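Local coordinates for protein sulfur oxygenase/reductase (Halothiobacillus neapolitanus, PDB 6QPA) that probably catalyses the oxygen-dependent oxidation and disproportionation of elemental sulfur at a mononuclear iron site, at residues M91-F96 against P229-N234; P6-N11 against F77-W82; M130-V135 against V152-Q157. All blocks are in the same frame, centred on the assembly; numbering follows the deposited sequence.

Interaction 1: residues M91-F96 against P229-N234; sequences MHHDNF and PEYNTN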
loop_
_atom_site.group_PDB
_atom_site.type_symbol
_atom_site.label_atom_id
_atom_site.label_comp_id
_atom_site.label_asym_id
_atom_site.label_seq_id
_atom_site.Cartn_x
_atom_site.Cartn_y
_atom_site.Cartn_z
ATOM N N MET A 91 -12.877 63.323 16.639
ATOM C CA MET A 91 -12.248 62.092 17.095
ATOM C C MET A 91 -11.137 61.669 16.139
ATOM O O MET A 91 -10.021 61.363 16.572
ATOM C CB MET A 91 -13.302 60.995 17.251
ATOM C CG MET A 91 -12.778 59.676 17.845
ATOM S SD MET A 91 -11.879 58.635 16.649
ATOM C CE MET A 91 -13.091 58.484 15.312
ATOM N N HIS A 92 -11.421 61.658 14.826
ATOM C CA HIS A 92 -10.386 61.318 13.847
ATOM C C HIS A 92 -9.191 62.262 13.937
ATOM O O HIS A 92 -8.043 61.837 13.786
ATOM C CB HIS A 92 -10.942 61.361 12.423
ATOM C CG HIS A 92 -11.424 60.042 11.915
ATOM N ND1 HIS A 92 -10.577 58.977 11.701
ATOM C CD2 HIS A 92 -12.656 59.628 11.533
ATOM C CE1 HIS A 92 -11.271 57.953 11.235
ATOM N NE2 HIS A 92 -12.536 58.321 11.124
ATOM N N HIS A 93 -9.441 63.549 14.156
ATOM C CA HIS A 93 -8.345 64.495 14.286
ATOM C C HIS A 93 -7.546 64.236 15.555
ATOM O O HIS A 93 -6.315 64.151 15.519
ATOM C CB HIS A 93 -8.882 65.928 14.269
ATOM C CG HIS A 93 -7.850 66.939 14.651
ATOM N ND1 HIS A 93 -6.989 67.510 13.736
ATOM C CD2 HIS A 93 -7.516 67.452 15.858
ATOM C CE1 HIS A 93 -6.179 68.338 14.363
ATOM N NE2 HIS A 93 -6.472 68.318 15.650
ATOM N N ASP A 94 -8.236 64.111 16.691
ATOM C CA ASP A 94 -7.561 63.976 17.971
ATOM C C ASP A 94 -6.791 62.666 18.089
ATOM O O ASP A 94 -5.844 62.588 18.874
ATOM C CB ASP A 94 -8.569 64.095 19.122
ATOM C CG ASP A 94 -9.169 65.504 19.258
ATOM O OD1 ASP A 94 -8.700 66.451 18.594
ATOM O OD2 ASP A 94 -10.119 65.663 20.052
ATOM N N ASN A 95 -7.174 61.634 17.347
ATOM C CA ASN A 95 -6.520 60.341 17.450
ATOM C C ASN A 95 -5.880 59.957 16.124
ATOM O O ASN A 95 -5.727 58.771 15.809
ATOM C CB ASN A 95 -7.522 59.285 17.908
ATOM C CG ASN A 95 -8.185 59.650 19.231
ATOM O OD1 ASN A 95 -9.354 60.025 19.258
ATOM N ND2 ASN A 95 -7.443 59.548 20.325
ATOM N N PHE A 96 -5.499 60.961 15.333
ATOM C CA PHE A 96 -5.104 60.691 13.955
ATOM C C PHE A 96 -3.885 59.770 13.888
ATOM O O PHE A 96 -3.845 58.835 13.079
ATOM C CB PHE A 96 -4.846 61.998 13.210
ATOM C CG PHE A 96 -4.549 61.794 11.750
ATOM C CD1 PHE A 96 -5.551 61.414 10.875
ATOM C CD2 PHE A 96 -3.257 61.926 11.265
ATOM C CE1 PHE A 96 -5.281 61.203 9.533
ATOM C CE2 PHE A 96 -2.976 61.715 9.929
ATOM C CZ PHE A 96 -3.990 61.354 9.060
ATOM N N PRO A 229 1.480 60.766 8.311
ATOM C CA PRO A 229 1.470 62.094 7.687
ATOM C C PRO A 229 0.814 63.111 8.609
ATOM O O PRO A 229 0.204 62.768 9.623
ATOM C CB PRO A 229 0.646 61.886 6.412
ATOM C CG PRO A 229 -0.274 60.757 6.756
ATOM C CD PRO A 229 0.531 59.839 7.665
ATOM N N GLU A 230 0.969 64.385 8.251
ATOM C CA GLU A 230 0.212 65.449 8.904
ATOM C C GLU A 230 -1.276 65.347 8.572
ATOM O O GLU A 230 -1.662 64.958 7.468
ATOM C CB GLU A 230 0.746 66.821 8.485
ATOM C CG GLU A 230 2.144 67.125 8.983
ATOM C CD GLU A 230 2.255 67.001 10.495
ATOM O OE1 GLU A 230 2.945 66.073 10.970
ATOM O OE2 GLU A 230 1.623 67.812 11.210
ATOM N N TYR A 231 -2.112 65.692 9.544
ATOM C CA TYR A 231 -3.548 65.774 9.321
ATOM C C TYR A 231 -3.836 66.861 8.287
ATOM O O TYR A 231 -3.687 68.053 8.573
ATOM C CB TYR A 231 -4.247 66.041 10.657
ATOM C CG TYR A 231 -5.745 66.189 10.599
ATOM C CD1 TYR A 231 -6.331 67.424 10.343
ATOM C CD2 TYR A 231 -6.588 65.085 10.800
ATOM C CE1 TYR A 231 -7.734 67.562 10.283
ATOM C CE2 TYR A 231 -7.969 65.217 10.753
ATOM C CZ TYR A 231 -8.536 66.464 10.487
ATOM O OH TYR A 231 -9.904 66.602 10.432
ATOM N N ASN A 232 -4.244 66.464 7.084
ATOM C CA ASN A 232 -4.504 67.421 6.019
ATOM C C ASN A 232 -5.213 66.708 4.876
ATOM O O ASN A 232 -5.076 65.492 4.705
ATOM C CB ASN A 232 -3.215 68.091 5.542
ATOM C CG ASN A 232 -3.476 69.424 4.806
ATOM O OD1 ASN A 232 -4.576 69.951 4.815
ATOM N ND2 ASN A 232 -2.451 69.955 4.180
ATOM N N THR A 233 -6.028 67.464 4.137
ATOM C CA THR A 233 -6.814 66.908 3.039
ATOM C C THR A 233 -6.850 67.927 1.907
ATOM O O THR A 233 -6.358 69.046 2.048
ATOM C CB THR A 233 -8.254 66.564 3.468
ATOM O OG1 THR A 233 -8.957 67.774 3.758
ATOM C CG2 THR A 233 -8.300 65.663 4.699
ATOM N N ASN A 234 -7.474 67.552 0.787
ATOM C CA ASN A 234 -7.707 68.537 -0.265
ATOM C C ASN A 234 -8.722 69.593 0.162
ATOM O O ASN A 234 -8.953 70.551 -0.576
ATOM C CB ASN A 234 -8.155 67.838 -1.558
ATOM C CG ASN A 234 -7.010 67.108 -2.263
ATOM O OD1 ASN A 234 -5.839 67.450 -2.079
ATOM N ND2 ASN A 234 -7.343 66.086 -3.055
#
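His93 and Phe96 both meet one side chain of the loop 229-234, the phenol ring of Tyr231. They sit at the end of helix 85-94 and at the start of helix 96-101. The residue before them, His92, turns its imidazole away from the loop and binds iron through NE2. His93 follows at the last turn of the helix. Its CG is anti to the backbone N (chi1 169°), and this brings the ring edge over the face of Tyr231. His93 ND1 stands above the centre of the phenol ring and is 3.5 Å from Tyr231 CD1. The two planes are almost perpendicular, at 89°, with centroids 4.5 Å apart, so the pair is T-shaped. The CB of His93 adds an off-centre CH-pi contact to the same ring. The chain then leaves the helix at Asn95 and reaches Phe96, whose side chain heads for the loop. Here the roles change. Tyr231 now offers its edge, and Phe96 receives it on a face, with Tyr231 CD2 3.8 Å from Phe96 CD1. This second T-shaped pair is more widely spaced, with centroids 5.6 Å apart. The opposite rim of the phenyl ring touches the start of the loop. Phe96 CE2 lies 3.4 Å from the carbonyl Pro229 O, which comes in at the ring edge, and 4.3 Å from Pro229 CG. Tyr231 also packs on Ile207. Together the three rings form an aromatic cluster of two successive edge-to-face pairs. It joins the loop to the C-terminal end of the helix carrying His88 and His92, the two histidines of the iron-binding facial triad.

Interaction 2: residues P6-N11 against F77-W82; sequences PIIAIN and FQYTVW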
loop_
_atom_site.group_PDB
_atom_site.type_symbol
_atom_site.label_atom_id
_atom_site.label_comp_id
_atom_site.label_asym_id
_atom_site.label_seq_id
_atom_site.Cartn_x
_atom_site.Cartn_y
_atom_site.Cartn_z
ATOM N N PRO A 6 -29.229 60.597 15.544
ATOM C CA PRO A 6 -27.771 60.559 15.376
ATOM C C PRO A 6 -27.380 60.440 13.913
ATOM O O PRO A 6 -28.181 60.121 13.032
ATOM C CB PRO A 6 -27.353 59.329 16.186
ATOM C CG PRO A 6 -28.549 58.436 16.148
ATOM C CD PRO A 6 -29.747 59.365 16.169
ATOM N N ILE A 7 -26.097 60.673 13.686
ATOM C CA ILE A 7 -25.439 60.549 12.396
ATOM C C ILE A 7 -24.704 59.212 12.377
ATOM O O ILE A 7 -24.093 58.819 13.377
ATOM C CB ILE A 7 -24.459 61.732 12.204
ATOM C CG1 ILE A 7 -25.198 63.077 12.182
ATOM C CG2 ILE A 7 -23.576 61.553 10.997
ATOM C CD1 ILE A 7 -26.346 63.124 11.256
ATOM N N ILE A 8 -24.718 58.522 11.246
ATOM C CA ILE A 8 -24.018 57.250 11.138
ATOM C C ILE A 8 -22.977 57.405 10.051
ATOM O O ILE A 8 -23.312 57.746 8.910
ATOM C CB ILE A 8 -24.961 56.076 10.833
ATOM C CG1 ILE A 8 -26.051 55.981 11.895
ATOM C CG2 ILE A 8 -24.171 54.724 10.856
ATOM C CD1 ILE A 8 -26.974 54.790 11.687
ATOM N N ALA A 9 -21.715 57.198 10.414
ATOM C CA ALA A 9 -20.644 57.078 9.440
ATOM C C ALA A 9 -20.443 55.603 9.137
ATOM O O ALA A 9 -20.343 54.779 10.058
ATOM C CB ALA A 9 -19.345 57.725 9.946
ATOM N N ILE A 10 -20.446 55.253 7.856
ATOM C CA ILE A 10 -20.274 53.866 7.446
ATOM C C ILE A 10 -18.950 53.761 6.725
ATOM O O ILE A 10 -18.820 54.208 5.583
ATOM C CB ILE A 10 -21.422 53.357 6.567
ATOM C CG1 ILE A 10 -22.736 53.513 7.327
ATOM C CG2 ILE A 10 -21.150 51.895 6.198
ATOM C CD1 ILE A 10 -23.994 53.062 6.543
ATOM N N ASN A 11 -17.965 53.167 7.394
ATOM C CA ASN A 11 -16.682 52.883 6.777
ATOM C C ASN A 11 -16.840 51.625 5.928
ATOM O O ASN A 11 -17.057 50.532 6.462
ATOM C CB ASN A 11 -15.615 52.710 7.855
ATOM C CG ASN A 11 -14.231 52.742 7.295
ATOM O OD1 ASN A 11 -13.794 51.792 6.660
ATOM N ND2 ASN A 11 -13.526 53.851 7.516
ATOM N N PHE A 77 -18.329 46.499 6.533
ATOM C CA PHE A 77 -18.920 47.798 6.830
ATOM C C PHE A 77 -18.865 48.016 8.328
ATOM O O PHE A 77 -19.370 47.188 9.091
ATOM C CB PHE A 77 -20.386 47.887 6.392
ATOM C CG PHE A 77 -20.597 48.028 4.911
ATOM C CD1 PHE A 77 -19.608 47.693 4.004
ATOM C CD2 PHE A 77 -21.815 48.504 4.429
ATOM C CE1 PHE A 77 -19.824 47.813 2.636
ATOM C CE2 PHE A 77 -22.039 48.643 3.068
ATOM C CZ PHE A 77 -21.033 48.293 2.163
ATOM N N GLN A 78 -18.297 49.128 8.750
ATOM C CA GLN A 78 -18.273 49.478 10.165
ATOM C C GLN A 78 -19.142 50.716 10.352
ATOM O O GLN A 78 -18.807 51.790 9.850
ATOM C CB GLN A 78 -16.840 49.702 10.662
ATOM C CG GLN A 78 -15.993 48.420 10.744
ATOM C CD GLN A 78 -14.514 48.661 11.095
ATOM O OE1 GLN A 78 -13.881 49.585 10.587
ATOM N NE2 GLN A 78 -13.970 47.822 11.974
ATOM N N TYR A 79 -20.283 50.562 11.019
ATOM C CA TYR A 79 -21.049 51.729 11.434
ATOM C C TYR A 79 -20.401 52.321 12.663
ATOM O O TYR A 79 -20.165 51.605 13.632
ATOM C CB TYR A 79 -22.494 51.397 11.810
ATOM C CG TYR A 79 -23.416 50.873 10.747
ATOM C CD1 TYR A 79 -22.941 50.375 9.546
ATOM C CD2 TYR A 79 -24.787 50.848 10.977
ATOM C CE1 TYR A 79 -23.807 49.876 8.593
ATOM C CE2 TYR A 79 -25.666 50.361 10.037
ATOM C CZ TYR A 79 -25.180 49.871 8.844
ATOM O OH TYR A 79 -26.078 49.374 7.915
ATOM N N THR A 80 -20.155 53.620 12.657
ATOM C CA THR A 80 -19.934 54.342 13.900
ATOM C C THR A 80 -20.999 55.418 13.996
ATOM O O THR A 80 -21.330 56.059 12.999
ATOM C CB THR A 80 -18.524 54.955 14.018
ATOM O OG1 THR A 80 -18.265 55.783 12.890
ATOM C CG2 THR A 80 -17.454 53.832 14.109
ATOM N N VAL A 81 -21.580 55.545 15.178
ATOM C CA VAL A 81 -22.770 56.356 15.404
ATOM C C VAL A 81 -22.399 57.528 16.309
ATOM O O VAL A 81 -21.725 57.346 17.334
ATOM C CB VAL A 81 -23.891 55.481 15.994
ATOM C CG1 VAL A 81 -25.202 56.259 16.091
ATOM C CG2 VAL A 81 -24.041 54.205 15.104
ATOM N N TRP A 82 -22.836 58.730 15.928
ATOM C CA TRP A 82 -22.308 59.977 16.466
ATOM C C TRP A 82 -23.431 60.958 16.761
ATOM O O TRP A 82 -24.450 60.987 16.063
ATOM C CB TRP A 82 -21.334 60.646 15.472
ATOM C CG TRP A 82 -20.198 59.764 15.165
ATOM C CD1 TRP A 82 -20.105 58.854 14.139
ATOM C CD2 TRP A 82 -19.006 59.637 15.929
ATOM N NE1 TRP A 82 -18.901 58.198 14.208
ATOM C CE2 TRP A 82 -18.213 58.650 15.305
ATOM C CE3 TRP A 82 -18.517 60.274 17.079
ATOM C CZ2 TRP A 82 -16.951 58.283 15.797
ATOM C CZ3 TRP A 82 -17.258 59.913 17.563
ATOM C CH2 TRP A 82 -16.492 58.935 16.917
HETATM O O HOH W 1 -17.445 54.389 10.859
#
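Ile10, Trp82 and Asn11 have the most surface buried by the facing strand where strands 7-11 and 77-82 pair. The strands run antiparallel in the central sheet of the chain, consistent with the dimeric alpha-beta barrel clan to which the family belongs. Ile10 faces Tyr79 in a non-hydrogen-bonded pair, and the two side chains run side by side. Its chi1 of -58° sets CG1 alongside the phenol ring. The extended chi2 (179°) then carries CD1 over the ring face, 3.8 Å from Tyr79 CE1. The other branch, Ile10 CG2, reaches Phe77 CD2 at 3.9 Å. The hydroxyl of Tyr79 is hydrogen-bonded to His256 ND1. Strand 110-125 pairs with the other edge of strand 7-15.

Asn11 pairs with Gln78 through two backbone bonds: Asn11 N to Gln78 O is 2.9 Å, and Gln78 N to Asn11 O is 3.0 Å. Their CB atoms lie on the same sheet face as Ala9, Thr80 and Trp82.

Trp82 closes the other end. It forms a hydrogen-bonded pair with Ile7, with Trp82 N 2.8 Å from Ile7 O. Its indole also meets the ring of His88, an iron ligand, and Phe42 packs edge-to-face on it. The indole N-H points back along its own strand. Trp82 NE1 donates to Thr80 OG1, 2.8 Å away and close to the indole plane, at an N-H...O angle of 157°. A water sits 2.6 Å from the same Thr80 OG1 and 3.0 Å from Ala9 O, to which it can donate.

Interaction 3: residues M130-V135 against V152-Q157; sequences MSMTDV and VALSSQ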
loop_
_atom_site.group_PDB
_atom_site.type_symbol
_atom_site.label_atom_id
_atom_site.label_comp_id
_atom_site.label_asym_id
_atom_site.label_seq_id
_atom_site.Cartn_x
_atom_site.Cartn_y
_atom_site.Cartn_z
ATOM N N MET A 130 -30.330 42.276 22.301
ATOM C CA MET A 130 -30.406 41.540 23.559
ATOM C C MET A 130 -29.967 40.113 23.298
ATOM O O MET A 130 -29.601 39.745 22.179
ATOM C CB MET A 130 -31.816 41.569 24.153
ATOM C CG MET A 130 -32.861 40.952 23.212
ATOM S SD MET A 130 -34.556 40.990 23.860
ATOM C CE MET A 130 -35.020 42.680 23.525
ATOM N N SER A 131 -30.007 39.307 24.340
ATOM C CA SER A 131 -29.736 37.893 24.177
ATOM C C SER A 131 -30.938 37.093 24.668
ATOM O O SER A 131 -31.876 37.644 25.258
ATOM C CB SER A 131 -28.451 37.503 24.908
ATOM O OG SER A 131 -28.711 37.416 26.290
ATOM N N MET A 132 -30.894 35.784 24.392
ATOM C CA MET A 132 -31.973 34.870 24.778
ATOM C C MET A 132 -32.283 34.945 26.273
ATOM O O MET A 132 -33.452 34.949 26.676
ATOM C CB MET A 132 -31.609 33.427 24.405
ATOM C CG MET A 132 -31.598 33.088 22.922
ATOM S SD MET A 132 -33.251 33.023 22.182
ATOM C CE MET A 132 -32.951 32.052 20.697
ATOM N N THR A 133 -31.246 34.930 27.118
ATOM C CA THR A 133 -31.496 34.940 28.554
ATOM C C THR A 133 -32.036 36.278 29.044
ATOM O O THR A 133 -32.464 36.367 30.204
ATOM C CB THR A 133 -30.225 34.547 29.334
ATOM O OG1 THR A 133 -29.132 35.372 28.940
ATOM C CG2 THR A 133 -29.866 33.080 29.078
ATOM N N ASP A 134 -32.047 37.312 28.189
ATOM C CA ASP A 134 -32.699 38.578 28.511
ATOM C C ASP A 134 -34.188 38.586 28.184
ATOM O O ASP A 134 -34.917 39.475 28.649
ATOM C CB ASP A 134 -32.045 39.735 27.748
ATOM C CG ASP A 134 -30.557 39.867 28.046
ATOM O OD1 ASP A 134 -30.154 39.564 29.182
ATOM O OD2 ASP A 134 -29.790 40.277 27.148
ATOM N N VAL A 135 -34.663 37.646 27.375
ATOM C CA VAL A 135 -36.001 37.789 26.799
ATOM C C VAL A 135 -37.103 37.733 27.863
ATOM O O VAL A 135 -38.028 38.561 27.809
ATOM C CB VAL A 135 -36.197 36.772 25.663
ATOM C CG1 VAL A 135 -37.650 36.750 25.190
ATOM C CG2 VAL A 135 -35.272 37.161 24.517
ATOM N N VAL A 152 -37.236 40.295 18.644
ATOM C CA VAL A 152 -36.002 39.922 19.340
ATOM C C VAL A 152 -34.820 40.067 18.387
ATOM O O VAL A 152 -34.705 39.316 17.415
ATOM C CB VAL A 152 -36.068 38.506 19.919
ATOM C CG1 VAL A 152 -34.721 38.164 20.528
ATOM C CG2 VAL A 152 -37.152 38.429 20.985
ATOM N N ALA A 153 -33.934 41.035 18.677
ATOM C CA ALA A 153 -32.708 41.279 17.900
ATOM C C ALA A 153 -31.536 40.716 18.701
ATOM O O ALA A 153 -31.054 41.356 19.638
ATOM C CB ALA A 153 -32.515 42.772 17.601
ATOM N N LEU A 154 -31.093 39.508 18.350
ATOM C CA LEU A 154 -30.074 38.815 19.134
ATOM C C LEU A 154 -28.702 39.411 18.847
ATOM O O LEU A 154 -28.278 39.480 17.687
ATOM C CB LEU A 154 -30.083 37.314 18.841
ATOM C CG LEU A 154 -31.353 36.598 19.317
ATOM C CD1 LEU A 154 -31.317 35.139 18.903
ATOM C CD2 LEU A 154 -31.531 36.707 20.814
ATOM N N SER A 155 -28.019 39.839 19.911
ATOM C CA SER A 155 -26.689 40.447 19.815
ATOM C C SER A 155 -25.725 39.516 19.093
ATOM O O SER A 155 -25.557 38.362 19.494
ATOM C CB SER A 155 -26.170 40.768 21.218
ATOM O OG SER A 155 -24.918 41.429 21.157
ATOM N N SER A 156 -25.121 40.016 18.012
ATOM C CA SER A 156 -24.160 39.265 17.203
ATOM C C SER A 156 -24.688 37.903 16.747
ATOM O O SER A 156 -23.900 36.979 16.552
ATOM C CB SER A 156 -22.842 39.070 17.972
ATOM O OG SER A 156 -22.196 40.302 18.208
ATOM N N GLN A 157 -26.006 37.758 16.576
ATOM C CA GLN A 157 -26.619 36.472 16.215
ATOM C C GLN A 157 -27.860 36.694 15.345
ATOM O O GLN A 157 -28.949 36.197 15.639
ATOM C CB GLN A 157 -27.013 35.656 17.450
ATOM C CG GLN A 157 -25.886 34.983 18.220
ATOM C CD GLN A 157 -26.367 34.320 19.535
ATOM O OE1 GLN A 157 -27.565 34.048 19.723
ATOM N NE2 GLN A 157 -25.420 34.053 20.439
HETATM O O HOH W 2 -27.173 37.320 21.630
HETATM O O HOH W 3 -28.637 34.726 22.828
#
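Val135 and Val152 meet at about a right angle, with Val135 CG2 4.1 Å from Val152 CG1. Met130 CG touches the same methyl of Val152 at 4.3 Å, so Val152 CG1 meets both Met130 and Val135. The second pair is Met132 and Leu154, whose side chains slant across each other. The Met132 chain bends at chi2 (-71°), and its CE ends 3.9 Å from Leu154 CD1. The other methyl, Leu154 CD2, lies 3.7 Å from Met132 N.

Two backbone bonds join the segments. Met130 N donates to Ala153 O at 2.9 Å, and Ser155 N donates to Met130 O at 2.8 Å. A type II turn from Leu154 to Gln157 follows. Ser131 N donates to Asp134 OD2 from above the carboxylate plane. That carboxylate also forms a salt bridge to Lys151 of a neighbouring subunit, and Ser131 OG is hydrogen-bonded to Glu260 of that subunit. Pro136 of another subunit packs on both valines. Met130 bonding to the residues before and after Leu154 is the pattern of a parallel beta bridge, here the minimal, weakly bonded pairing of 129-130 with 153-154 at a subunit interface.

Interactions 1 and 2 follow each other along the chain, since strand 74-82 runs on into helix 85-94. Their centres are about 18 Å apart, and they touch where Met91 CE packs 3.8 Å from Trp82 CH2. Both flank the iron site of His88, His92 and Glu116. Interaction 1 supplies the ligand His92, though the side chain of its touching residue Phe96 is about 10 Å from the bound iron. In interaction 2 the side chain of Thr80 comes to about 4 Å from the bound iron. Interaction 3 is remote from this site. Its centre is about 22 Å from that of interaction 2 and about 37 Å from that of interaction 1, and it faces neighbouring subunits.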